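Local coordinates for protein cytochrome C (Marichromatium purpuratum 984, PDB 5LO9) that probably oxidises thiosulfate to tetrathionate, and may run the reaction backwards, passing electrons along its four covalently bound c-type hemes, at residues A305-Y310 with A355-I360; L263-F268 with L292-R297; P479-D482 with R487-A490; Y430-G435 with D498-P503. One frame throughout, in Å; residues are numbered along the deposited sequence.

The four contacts form two pairs around the thiosulfate-binding heme, probably the catalytic one. Contacts 1 and 2 have centres 11 Å apart and meet directly: Tyr-359 OH of contact 1 lies 2.6 Å from Asn-294 O of contact 2, a probable hydrogen bond. Contacts 3 and 4, centres 10 Å apart, also touch, with Phe-481 CD1 3.3 Å from Tyr-500 OH, and contact 3 is nested inside the loop that contact 4 closes. Contacts 1 and 4 have centres 27 Å apart, yet both reach the same heme c: residues 305-310 hold a propionate, while residues 430-435 touch an edge substituent and the thiosulfate, whose S2 sits 3.2 Å from the heme iron FE.

Contact 1: residues A305-Y310 with A355-I360; sequences AAWVAY and ALQSYI. With HEC (heme c), chain E; EDO (1,2-ethanediol), chain B; EDO (1,2-ethanediol), chain S.
Trp-307 packs against Ile-360 and Gln-357, setting the short helix 304-307 on helix 351-363 in the part of the cytochrome c fold that surrounds the heme bound by Cys-287, Cys-290 and His-291. The apolar part comes first. With chi1 at -178°, CG of Trp-307 lies opposite its own N and beside the carbonyl carbon, which swings the indole toward helix 351-363, and its CE3 stands 3.7 Å from Ile-360 CG2. The two side chains cross obliquely, and the same methyl also lies near Trp-307 CB. One turn back along the helix, the carbonyl O of Gln-357 approaches the far rim of the six-membered ring, 3.7 Å from Trp-307 CZ3. This is contact without hydrogen bonding. Phe-361 and Met-323 add to the packing on the indole, and Thr-369 of the second subunit touches it, so the contact lies beside the dimer interface; Ile-360 also rests on Ile-327.

The polar part faces the heme. Tyr-310 OH donates a 2.7 Å hydrogen bond to propionate oxygen O2A, which sits at the edge of the phenol ring and near its plane. The hydroxyl is also hydrogen-bonded to Arg-326 NE, and Arg-377 NH2 is hydrogen-bonded to the heme as well. With a phenylalanine here, the propionate would probably lose its phenolic donor and Arg-326 NE the oxygen it bonds. Ala-306 backs the same carboxylate from helix 304-307, its CB 3.5 Å from O1A. Away from the heme, Gln-357 OE1 accepts a 2.9 Å hydrogen bond from O1 of an ethanediol.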
# COMPACT_ATOMS: atom_id res chain seq x y z
N ALA A 305 -5.73 10.38 -4.94
CA ALA A 305 -5.39 9.99 -6.30
C ALA A 305 -4.05 9.29 -6.36
O ALA A 305 -3.75 8.64 -7.36
CB ALA A 305 -5.35 11.21 -7.22
N ALA A 306 -3.26 9.41 -5.30
CA ALA A 306 -1.92 8.84 -5.29
C ALA A 306 -1.92 7.42 -4.76
O ALA A 306 -1.18 6.58 -5.26
CB ALA A 306 -0.99 9.72 -4.46
N TRP A 307 -2.75 7.14 -3.75
CA TRP A 307 -2.74 5.81 -3.14
C TRP A 307 -2.90 4.69 -4.17
O TRP A 307 -2.19 3.68 -4.12
CB TRP A 307 -3.85 5.70 -2.10
CG TRP A 307 -3.84 4.36 -1.42
CD1 TRP A 307 -4.68 3.29 -1.64
CD2 TRP A 307 -2.91 3.94 -0.43
NE1 TRP A 307 -4.32 2.24 -0.85
CE2 TRP A 307 -3.24 2.62 -0.09
CE3 TRP A 307 -1.83 4.55 0.19
CZ2 TRP A 307 -2.54 1.92 0.87
CZ3 TRP A 307 -1.13 3.84 1.14
CH2 TRP A 307 -1.48 2.55 1.46
N VAL A 308 -3.82 4.86 -5.13
CA VAL A 308 -4.15 3.80 -6.08
C VAL A 308 -3.20 3.78 -7.26
O VAL A 308 -3.37 2.96 -8.16
CB VAL A 308 -5.56 3.94 -6.67
CG1 VAL A 308 -6.63 3.80 -5.58
CG2 VAL A 308 -5.72 5.32 -7.40
N ALA A 309 -2.22 4.68 -7.27
CA ALA A 309 -1.30 4.86 -8.39
C ALA A 309 0.08 4.27 -8.14
O ALA A 309 0.90 4.22 -9.06
CB ALA A 309 -1.16 6.35 -8.69
N TYR A 310 0.39 3.89 -6.90
CA TYR A 310 1.69 3.34 -6.55
C TYR A 310 1.51 1.90 -6.07
O TYR A 310 0.50 1.57 -5.43
CB TYR A 310 2.37 4.16 -5.44
CG TYR A 310 2.84 5.53 -5.88
CD1 TYR A 310 4.17 5.76 -6.20
CD2 TYR A 310 1.95 6.57 -5.99
CE1 TYR A 310 4.59 7.01 -6.61
CE2 TYR A 310 2.37 7.81 -6.39
CZ TYR A 310 3.67 8.03 -6.70
OH TYR A 310 4.05 9.29 -7.10
N ALA A 355 1.45 5.76 10.12
CA ALA A 355 0.31 6.65 10.23
C ALA A 355 0.06 7.37 8.91
O ALA A 355 -1.08 7.41 8.42
CB ALA A 355 0.53 7.64 11.38
N LEU A 356 1.10 7.91 8.28
CA LEU A 356 0.87 8.63 7.05
C LEU A 356 0.25 7.71 6.02
O LEU A 356 -0.70 8.09 5.32
CB LEU A 356 2.15 9.25 6.52
CG LEU A 356 2.68 10.48 7.28
CD1 LEU A 356 4.15 10.77 6.89
CD2 LEU A 356 1.79 11.67 6.99
N GLN A 357 0.74 6.48 5.93
CA GLN A 357 0.13 5.55 4.99
C GLN A 357 -1.29 5.18 5.40
O GLN A 357 -2.14 4.96 4.54
CB GLN A 357 0.97 4.31 4.84
CG GLN A 357 2.24 4.56 4.10
CD GLN A 357 2.99 3.31 3.76
OE1 GLN A 357 2.83 2.76 2.67
NE2 GLN A 357 3.80 2.84 4.69
N SER A 358 -1.58 5.12 6.69
CA SER A 358 -2.96 4.82 7.08
C SER A 358 -3.89 5.97 6.73
O SER A 358 -5.01 5.76 6.24
CB SER A 358 -3.03 4.53 8.57
OG SER A 358 -2.38 3.31 8.88
N TYR A 359 -3.45 7.20 6.99
CA TYR A 359 -4.26 8.36 6.67
C TYR A 359 -4.51 8.42 5.17
O TYR A 359 -5.65 8.62 4.73
CB TYR A 359 -3.57 9.63 7.17
CG TYR A 359 -4.23 10.90 6.77
CD1 TYR A 359 -5.51 11.18 7.16
CD2 TYR A 359 -3.58 11.81 5.96
CE1 TYR A 359 -6.13 12.34 6.79
CE2 TYR A 359 -4.20 12.99 5.58
CZ TYR A 359 -5.47 13.25 6.01
OH TYR A 359 -6.10 14.40 5.63
N ILE A 360 -3.46 8.22 4.38
CA ILE A 360 -3.62 8.32 2.94
C ILE A 360 -4.53 7.23 2.42
O ILE A 360 -5.33 7.44 1.51
CB ILE A 360 -2.26 8.28 2.26
CG1 ILE A 360 -1.46 9.55 2.58
CG2 ILE A 360 -2.43 8.13 0.80
CD1 ILE A 360 0.07 9.43 2.34
FE HEC E . 4.40 15.94 -1.68
CHA HEC E . 3.82 14.47 -4.81
CHB HEC E . 3.26 13.05 -0.07
CHC HEC E . 5.24 17.32 1.46
CHD HEC E . 5.14 18.92 -3.23
NA HEC E . 3.67 14.11 -2.34
C1A HEC E . 3.53 13.72 -3.60
C2A HEC E . 2.99 12.35 -3.74
C3A HEC E . 2.82 11.93 -2.36
C4A HEC E . 3.27 13.09 -1.55
CMA HEC E . 2.28 10.63 -1.89
CAA HEC E . 2.67 11.61 -5.01
CBA HEC E . 1.43 12.23 -5.64
CGA HEC E . 0.96 11.44 -6.85
O1A HEC E . -0.22 11.63 -7.23
O2A HEC E . 1.75 10.64 -7.44
NB HEC E . 4.29 15.33 0.32
C1B HEC E . 3.80 14.15 0.74
C2B HEC E . 3.86 13.99 2.20
C3B HEC E . 4.45 15.24 2.65
C4B HEC E . 4.69 15.99 1.40
CMB HEC E . 3.39 12.84 3.02
CAB HEC E . 4.77 15.64 4.05
CBB HEC E . 5.84 14.68 4.57
NC HEC E . 5.09 17.79 -1.00
C1C HEC E . 5.34 18.16 0.27
C2C HEC E . 5.73 19.59 0.39
C3C HEC E . 5.71 20.05 -1.01
C4C HEC E . 5.28 18.86 -1.77
CMC HEC E . 6.08 20.32 1.66
CAC HEC E . 5.97 21.43 -1.59
CBC HEC E . 7.26 22.00 -1.11
ND HEC E . 4.48 16.55 -3.67
C1D HEC E . 4.80 17.77 -4.07
C2D HEC E . 4.75 17.92 -5.54
C3D HEC E . 4.37 16.60 -6.05
C4D HEC E . 4.24 15.84 -4.77
CMD HEC E . 5.08 19.18 -6.27
CAD HEC E . 4.14 16.12 -7.47
CBD HEC E . 5.34 16.30 -8.43
CGD HEC E . 6.65 15.54 -8.12
O1D HEC E . 7.22 15.60 -6.99
O2D HEC E . 7.17 14.87 -9.05
C1 EDO B . -8.06 16.14 9.01
O1 EDO B . -7.78 17.49 8.70
C2 EDO B . -8.80 15.51 7.82
O2 EDO B . -8.14 14.57 6.94
C1 EDO S . 3.29 0.14 -0.32
O1 EDO S . 3.90 1.27 0.36
C2 EDO S . 2.07 0.55 -1.18
O2 EDO S . 2.46 1.10 -2.51

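Contact 2: residues L263-F268 with L292-R297; sequences LGARLF and LDNGRR. With EDO (1,2-ethanediol), chain B.
Just after the CXXCH heme-binding motif of this cytochrome c domain, the short left-handed turn 293-295, with Asp-293, Asn-294 and Gly-295 all at positive phi, is fastened to helix 256-269 by Asn-294, which meets Ala-265 and Phe-268. The amide ND2 of Asn-294 gives a hydrogen bond to Ala-265 O at 3.3 Å, nearly straight at 173°. The acceptor lies almost in the amide plane, whereas seen from the carbonyl the donor is tilted 26° out of its plane. The other end of the amide is used differently: OD1 sits at the edge of the Phe-268 ring, 3.2 Å from CD2, with ring and amide planes 82° apart. With a leucine in place of Asn-294, Ala-265 O would probably be left without this side-chain donor, and the ring edge without the oxygen beside it.

ND2 also makes a weak hydrogen bond to O1 of an ethanediol, a molecule that Arg-249 NH2 also bonds. Phe-268 itself touches the heme bound by Cys-287, while Leu-292 touches the neighbouring heme bound by Cys-402, so the contact lies between two cofactors. A CB on Gly-295 would point at the Phe-268 ring while pressing on the preceding carbonyl O. With no side chain in the way, the turn's backbone comes up obliquely to the ring, Gly-295 N lying 3.6 Å from Phe-268 CE2.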
# COMPACT_ATOMS: atom_id res chain seq x y z
N LEU A 263 -3.67 10.17 13.68
CA LEU A 263 -2.28 10.57 13.81
C LEU A 263 -1.70 10.94 12.45
O LEU A 263 -1.05 11.97 12.31
CB LEU A 263 -1.45 9.45 14.43
CG LEU A 263 0.04 9.77 14.54
CD1 LEU A 263 0.23 10.92 15.41
CD2 LEU A 263 0.79 8.59 15.11
N GLY A 264 -1.93 10.11 11.44
CA GLY A 264 -1.42 10.44 10.12
C GLY A 264 -1.97 11.76 9.63
O GLY A 264 -1.27 12.54 8.98
N ALA A 265 -3.23 12.04 9.92
CA ALA A 265 -3.76 13.35 9.56
C ALA A 265 -3.06 14.46 10.32
O ALA A 265 -2.88 15.55 9.78
CB ALA A 265 -5.25 13.44 9.84
N ARG A 266 -2.65 14.21 11.55
CA ARG A 266 -1.98 15.29 12.25
C ARG A 266 -0.50 15.41 11.87
O ARG A 266 0.02 16.52 11.80
CB ARG A 266 -2.21 15.10 13.77
CG ARG A 266 -1.03 15.00 14.69
CD ARG A 266 -1.36 15.58 16.09
NE ARG A 266 -0.34 16.60 16.41
CZ ARG A 266 -0.59 17.84 16.81
NH1 ARG A 266 -1.85 18.24 16.96
NH2 ARG A 266 0.44 18.69 17.05
N LEU A 267 0.15 14.31 11.51
CA LEU A 267 1.51 14.43 11.00
C LEU A 267 1.52 15.13 9.65
O LEU A 267 2.48 15.82 9.32
CB LEU A 267 2.12 13.06 10.86
CG LEU A 267 2.35 12.21 12.10
CD1 LEU A 267 3.08 10.92 11.69
CD2 LEU A 267 3.15 12.97 13.09
N PHE A 268 0.49 14.90 8.85
CA PHE A 268 0.38 15.56 7.56
C PHE A 268 0.27 17.08 7.72
O PHE A 268 0.88 17.85 6.95
CB PHE A 268 -0.84 15.01 6.82
CG PHE A 268 -0.79 15.17 5.33
CD1 PHE A 268 -0.23 14.18 4.54
CD2 PHE A 268 -1.34 16.28 4.72
CE1 PHE A 268 -0.20 14.29 3.16
CE2 PHE A 268 -1.32 16.40 3.34
CZ PHE A 268 -0.74 15.39 2.55
N LEU A 292 -3.28 20.70 -0.56
CA LEU A 292 -4.23 21.52 0.18
C LEU A 292 -5.43 20.72 0.70
O LEU A 292 -5.79 19.64 0.21
CB LEU A 292 -4.69 22.64 -0.73
CG LEU A 292 -3.56 23.49 -1.27
CD1 LEU A 292 -4.16 24.55 -2.16
CD2 LEU A 292 -2.78 24.12 -0.14
N ASP A 293 -6.07 21.30 1.71
CA ASP A 293 -7.16 20.65 2.44
C ASP A 293 -6.66 19.34 3.03
O ASP A 293 -7.36 18.32 3.05
CB ASP A 293 -8.40 20.42 1.57
CG ASP A 293 -9.65 20.19 2.41
OD1 ASP A 293 -9.54 20.41 3.65
OD2 ASP A 293 -10.72 19.82 1.87
N ASN A 294 -5.42 19.37 3.49
CA ASN A 294 -4.80 18.24 4.19
C ASN A 294 -4.80 16.98 3.34
O ASN A 294 -4.99 15.87 3.83
CB ASN A 294 -5.47 18.01 5.54
CG ASN A 294 -4.49 17.54 6.60
OD1 ASN A 294 -3.32 17.97 6.61
ND2 ASN A 294 -4.96 16.71 7.52
N GLY A 295 -4.54 17.16 2.05
CA GLY A 295 -4.44 16.07 1.14
C GLY A 295 -5.72 15.73 0.44
O GLY A 295 -5.73 14.77 -0.33
N ARG A 296 -6.78 16.52 0.60
CA ARG A 296 -8.06 16.15 -0.02
C ARG A 296 -8.36 16.88 -1.33
O ARG A 296 -9.26 16.43 -2.06
CB ARG A 296 -9.22 16.42 0.93
CG ARG A 296 -9.09 15.80 2.31
CD ARG A 296 -10.11 16.36 3.24
NE ARG A 296 -10.47 15.49 4.34
CZ ARG A 296 -11.45 14.60 4.30
NH1 ARG A 296 -12.17 14.42 3.18
NH2 ARG A 296 -11.70 13.88 5.37
N ARG A 297 -7.64 17.95 -1.65
CA ARG A 297 -8.06 18.87 -2.70
C ARG A 297 -7.66 18.40 -4.09
O ARG A 297 -6.47 18.33 -4.43
CB ARG A 297 -7.45 20.23 -2.45
CG ARG A 297 -7.78 21.25 -3.51
CD ARG A 297 -9.14 21.81 -3.30
NE ARG A 297 -9.32 23.09 -3.99
CZ ARG A 297 -10.49 23.66 -4.23
NH1 ARG A 297 -11.62 23.08 -3.86
NH2 ARG A 297 -10.51 24.83 -4.81
C1 EDO B . -8.06 16.14 9.01
O1 EDO B . -7.78 17.49 8.70
C2 EDO B . -8.80 15.51 7.82
O2 EDO B . -8.14 14.57 6.94

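Contact 3: residues P479-D482 with R487-A490; sequences PRFD and RTAA
A local surface contact folds Phe-481 and Asp-482, in the loop that follows helix 460-470, back onto Thr-488 and Arg-487 of helix 485-492. Its polar centre is the Thr-488 hydroxyl. Asp-482 N donates to Thr-488 OG1 at 3.0 Å, with an N-H...O angle of 151°. The Thr-488 first torsion of -65° sets OG1 beside its own backbone N and opposite the carbonyl carbon, and in that position the hydroxyl also makes a weak hydrogen bond to Ser-484 O, one turn earlier. OG1 therefore joins the loop backbone to the helix backbone. Phe-481 crosses the threonine side chain at about a right angle, its CD1 3.5 Å from OG1, while Thr-488 CG2 comes within 4.1 Å of Phe-481 CA.

The bend between the segments is an Asx turn leading into the helix: Asp-482 OD2 accepts from Ser-484 N, and Ser-484 OG in turn is hydrogen-bonded to Arg-487 N in the first turn of helix 485-492. Against Arg-487, OD2 of Asp-482 meets the start of the aliphatic chain, 3.8 Å from CB. The arginine chain bends at chi2 (52°) and carries its guanidinium away, so Asp-482 OD1 and Arg-487 NE stay 6.1 Å apart and form no salt bridge; at most a weak, distant attraction is likely. Arg-480, next to Phe-481 in the chain, has its salt bridge with Asp-478 and touches Tyr-333 of the thiosulfate pocket, its side chain about 9 Å from the bound thiosulfate. Phe-481 and Thr-488 both pack on Tyr-500.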
# COMPACT_ATOMS: atom_id res chain seq x y z
N PRO A 479 20.19 17.33 -1.78
CA PRO A 479 20.81 16.21 -1.03
C PRO A 479 21.72 15.33 -1.86
O PRO A 479 22.57 14.66 -1.28
CB PRO A 479 19.59 15.43 -0.52
CG PRO A 479 18.52 16.46 -0.41
CD PRO A 479 18.73 17.38 -1.58
N ARG A 480 21.56 15.32 -3.18
CA ARG A 480 22.41 14.61 -4.13
C ARG A 480 23.64 15.41 -4.53
O ARG A 480 24.39 14.99 -5.42
CB ARG A 480 21.59 14.28 -5.39
CG ARG A 480 20.33 13.46 -5.08
CD ARG A 480 19.32 13.46 -6.21
NE ARG A 480 18.79 14.78 -6.51
CZ ARG A 480 17.91 15.02 -7.48
NH1 ARG A 480 17.43 14.03 -8.23
NH2 ARG A 480 17.51 16.26 -7.69
N PHE A 481 23.83 16.58 -3.93
CA PHE A 481 24.99 17.40 -4.24
C PHE A 481 26.26 16.58 -4.15
O PHE A 481 26.49 15.85 -3.18
CB PHE A 481 25.05 18.61 -3.28
CG PHE A 481 26.10 19.64 -3.64
CD1 PHE A 481 26.09 20.27 -4.89
CD2 PHE A 481 27.05 20.03 -2.71
CE1 PHE A 481 27.04 21.22 -5.22
CE2 PHE A 481 27.98 21.00 -3.04
CZ PHE A 481 27.96 21.59 -4.29
N ASP A 482 27.12 16.76 -5.14
CA ASP A 482 28.37 16.03 -5.25
C ASP A 482 29.59 16.87 -4.85
O ASP A 482 30.68 16.31 -4.69
CB ASP A 482 28.50 15.60 -6.72
CG ASP A 482 29.88 15.71 -7.26
OD1 ASP A 482 30.58 14.66 -7.27
OD2 ASP A 482 30.26 16.83 -7.70
N ARG A 487 28.43 19.65 -11.99
CA ARG A 487 28.24 18.21 -12.11
C ARG A 487 26.84 17.82 -11.63
O ARG A 487 26.09 17.17 -12.36
CB ARG A 487 29.36 17.50 -11.35
CG ARG A 487 29.41 16.01 -11.58
CD ARG A 487 29.43 15.66 -13.08
NE ARG A 487 29.65 14.23 -13.26
CZ ARG A 487 29.15 13.50 -14.25
NH1 ARG A 487 28.39 14.07 -15.19
NH2 ARG A 487 29.41 12.19 -14.29
N THR A 488 26.46 18.27 -10.43
CA THR A 488 25.13 17.99 -9.90
C THR A 488 24.05 18.50 -10.86
O THR A 488 22.98 17.90 -10.99
CB THR A 488 24.96 18.62 -8.51
OG1 THR A 488 25.84 18.02 -7.56
CG2 THR A 488 23.54 18.46 -7.98
N ALA A 489 24.33 19.63 -11.51
CA ALA A 489 23.36 20.19 -12.44
C ALA A 489 23.17 19.28 -13.64
O ALA A 489 22.03 19.04 -14.07
CB ALA A 489 23.79 21.57 -12.88
N ALA A 490 24.27 18.79 -14.20
CA ALA A 490 24.19 18.01 -15.43
C ALA A 490 23.50 16.67 -15.22
O ALA A 490 22.87 16.15 -16.15
CB ALA A 490 25.57 17.82 -15.99

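Contact 4: residues Y430-G435 with D498-P503; sequences YNWGAG and DLYGEP. With HEC (heme c), chain E; THJ (thiosulfate), chain J.
One face of the Trp-432 indole receives the edge of the Tyr-500 ring in a T-shaped stack. The planes stand at 81°, and the centroids of the indole's five-membered ring and the phenol ring are 5.2 Å apart. Tyr-500 CD1 does most of the touching, offset toward the rim of the indole and 3.6 Å from Trp-432 CD2, with CE1 following over CG. With Tyr-500 CG anti to the backbone N (chi1 -174°), CB also comes beside the indole, 3.9 Å from Trp-432 CE3. His-493 stacks on the Tyr-500 ring. Both polar ends find partners: Trp-432 NE1 is hydrogen-bonded to Glu-474 OE1, and Tyr-500 OH to Gln-477 OE1.

Two Asx turns shape the loops that present these rings. Asn-431 OD1 accepts from Gly-433 N at 2.8 Å within a type I beta turn, and Asp-498 OD2 accepts from Tyr-500 N at 3.1 Å, nearly along its C-O axis. A type II turn follows from Leu-499 to Glu-502, with Gly-501 at positive phi.

Both ends of segment 430-435 reach the ligands. Tyr-430 CD2 lies 3.4 Å from CBC of the heme bound by Cys-287, approaching obliquely, and Gly-435 N makes a weak hydrogen bond to thiosulfate O2 at 3.4 Å, while Ser-334 OG holds the same ligand. Binding of the anion is probably favoured by Lys-316 and Arg-326, the positive side chains that line the pocket, while the aromatic pair ties the loop supplying the Gly-435 N-H to the C-terminal segment 498-503.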
# COMPACT_ATOMS: atom_id res chain seq x y z
N TYR A 430 11.63 24.46 0.99
CA TYR A 430 11.99 23.18 0.38
C TYR A 430 13.34 23.30 -0.31
O TYR A 430 13.74 24.39 -0.74
CB TYR A 430 10.93 22.75 -0.63
CG TYR A 430 10.51 23.81 -1.64
CD1 TYR A 430 11.22 23.99 -2.83
CD2 TYR A 430 9.40 24.61 -1.41
CE1 TYR A 430 10.85 24.93 -3.77
CE2 TYR A 430 9.00 25.58 -2.37
CZ TYR A 430 9.73 25.72 -3.53
OH TYR A 430 9.36 26.64 -4.47
N ASN A 431 14.04 22.16 -0.44
CA ASN A 431 15.41 22.22 -0.94
C ASN A 431 15.43 22.04 -2.46
O ASN A 431 14.40 21.90 -3.12
CB ASN A 431 16.33 21.24 -0.16
CG ASN A 431 16.15 19.73 -0.52
OD1 ASN A 431 15.84 19.32 -1.66
ND2 ASN A 431 16.45 18.89 0.48
N TRP A 432 16.65 22.08 -3.03
CA TRP A 432 16.82 22.16 -4.47
C TRP A 432 16.50 20.85 -5.18
O TRP A 432 16.48 20.82 -6.42
CB TRP A 432 18.26 22.55 -4.81
CG TRP A 432 18.54 24.04 -4.89
CD1 TRP A 432 19.28 24.79 -4.00
CD2 TRP A 432 18.11 24.93 -5.90
NE1 TRP A 432 19.33 26.09 -4.42
CE2 TRP A 432 18.62 26.20 -5.59
CE3 TRP A 432 17.35 24.78 -7.05
CZ2 TRP A 432 18.37 27.32 -6.37
CZ3 TRP A 432 17.11 25.89 -7.84
CH2 TRP A 432 17.62 27.14 -7.49
N GLY A 433 16.23 19.78 -4.43
CA GLY A 433 15.83 18.54 -5.04
C GLY A 433 14.34 18.36 -5.08
O GLY A 433 13.85 17.44 -5.73
N ALA A 434 13.59 19.24 -4.41
CA ALA A 434 12.14 19.09 -4.34
C ALA A 434 11.48 19.47 -5.66
O ALA A 434 11.92 20.40 -6.35
CB ALA A 434 11.54 19.94 -3.22
N GLY A 435 10.44 18.71 -6.01
CA GLY A 435 9.73 18.95 -7.25
C GLY A 435 9.24 20.37 -7.40
O GLY A 435 9.16 20.89 -8.53
N ASP A 498 14.36 23.98 -14.97
CA ASP A 498 15.11 23.77 -13.73
C ASP A 498 16.24 24.80 -13.77
O ASP A 498 17.11 24.74 -14.64
CB ASP A 498 15.62 22.31 -13.61
CG ASP A 498 16.07 21.95 -12.19
OD1 ASP A 498 15.90 20.76 -11.71
OD2 ASP A 498 16.60 22.89 -11.57
N LEU A 499 16.22 25.75 -12.85
CA LEU A 499 17.20 26.82 -12.87
C LEU A 499 18.43 26.50 -12.04
O LEU A 499 19.32 27.35 -11.95
CB LEU A 499 16.61 28.14 -12.38
CG LEU A 499 15.29 28.59 -13.00
CD1 LEU A 499 14.88 29.99 -12.48
CD2 LEU A 499 15.37 28.56 -14.48
N TYR A 500 18.49 25.32 -11.44
CA TYR A 500 19.69 24.92 -10.71
C TYR A 500 20.88 24.96 -11.65
O TYR A 500 20.82 24.41 -12.76
CB TYR A 500 19.49 23.52 -10.11
CG TYR A 500 20.60 23.04 -9.22
CD1 TYR A 500 20.49 23.13 -7.83
CD2 TYR A 500 21.79 22.53 -9.74
CE1 TYR A 500 21.52 22.68 -6.97
CE2 TYR A 500 22.83 22.06 -8.89
CZ TYR A 500 22.69 22.15 -7.51
OH TYR A 500 23.70 21.72 -6.67
N GLY A 501 21.94 25.65 -11.23
CA GLY A 501 23.13 25.78 -12.02
C GLY A 501 23.19 26.99 -12.93
O GLY A 501 24.29 27.41 -13.32
N GLU A 502 22.03 27.53 -13.32
CA GLU A 502 21.99 28.74 -14.15
C GLU A 502 22.57 29.93 -13.38
O GLU A 502 22.48 30.00 -12.14
CB GLU A 502 20.56 29.07 -14.59
CG GLU A 502 19.83 27.98 -15.36
CD GLU A 502 20.44 27.67 -16.71
OE1 GLU A 502 21.17 28.54 -17.26
OE2 GLU A 502 20.21 26.54 -17.20
N PRO A 503 23.21 31.01 -14.17
CA PRO A 503 23.88 32.15 -13.50
C PRO A 503 22.92 33.29 -13.18
O PRO A 503 23.04 34.39 -13.71
CB PRO A 503 24.94 32.55 -14.53
CG PRO A 503 24.32 32.26 -15.79
CD PRO A 503 23.38 31.10 -15.62
FE HEC E . 4.40 15.94 -1.68
CHA HEC E . 3.82 14.47 -4.81
CHB HEC E . 3.26 13.05 -0.07
CHC HEC E . 5.24 17.32 1.46
CHD HEC E . 5.14 18.92 -3.23
NA HEC E . 3.67 14.11 -2.34
C1A HEC E . 3.53 13.72 -3.60
C2A HEC E . 2.99 12.35 -3.74
C3A HEC E . 2.82 11.93 -2.36
C4A HEC E . 3.27 13.09 -1.55
CMA HEC E . 2.28 10.63 -1.89
CAA HEC E . 2.67 11.61 -5.01
CBA HEC E . 1.43 12.23 -5.64
CGA HEC E . 0.96 11.44 -6.85
O1A HEC E . -0.22 11.63 -7.23
O2A HEC E . 1.75 10.64 -7.44
NB HEC E . 4.29 15.33 0.32
C1B HEC E . 3.80 14.15 0.74
C2B HEC E . 3.86 13.99 2.20
C3B HEC E . 4.45 15.24 2.65
C4B HEC E . 4.69 15.99 1.40
CMB HEC E . 3.39 12.84 3.02
CAB HEC E . 4.77 15.64 4.05
CBB HEC E . 5.84 14.68 4.57
NC HEC E . 5.09 17.79 -1.00
C1C HEC E . 5.34 18.16 0.27
C2C HEC E . 5.73 19.59 0.39
C3C HEC E . 5.71 20.05 -1.01
C4C HEC E . 5.28 18.86 -1.77
CMC HEC E . 6.08 20.32 1.66
CAC HEC E . 5.97 21.43 -1.59
CBC HEC E . 7.26 22.00 -1.11
ND HEC E . 4.48 16.55 -3.67
C1D HEC E . 4.80 17.77 -4.07
C2D HEC E . 4.75 17.92 -5.54
C3D HEC E . 4.37 16.60 -6.05
C4D HEC E . 4.24 15.84 -4.77
CMD HEC E . 5.08 19.18 -6.27
CAD HEC E . 4.14 16.12 -7.47
CBD HEC E . 5.34 16.30 -8.43
CGD HEC E . 6.65 15.54 -8.12
O1D HEC E . 7.22 15.60 -6.99
O2D HEC E . 7.17 14.87 -9.05
S1 THJ J . 8.95 15.31 -3.63
O1 THJ J . 9.58 13.94 -3.60
O2 THJ J . 8.86 15.83 -5.04
O3 THJ J . 9.86 16.24 -2.92
S2 THJ J . 7.34 15.32 -2.73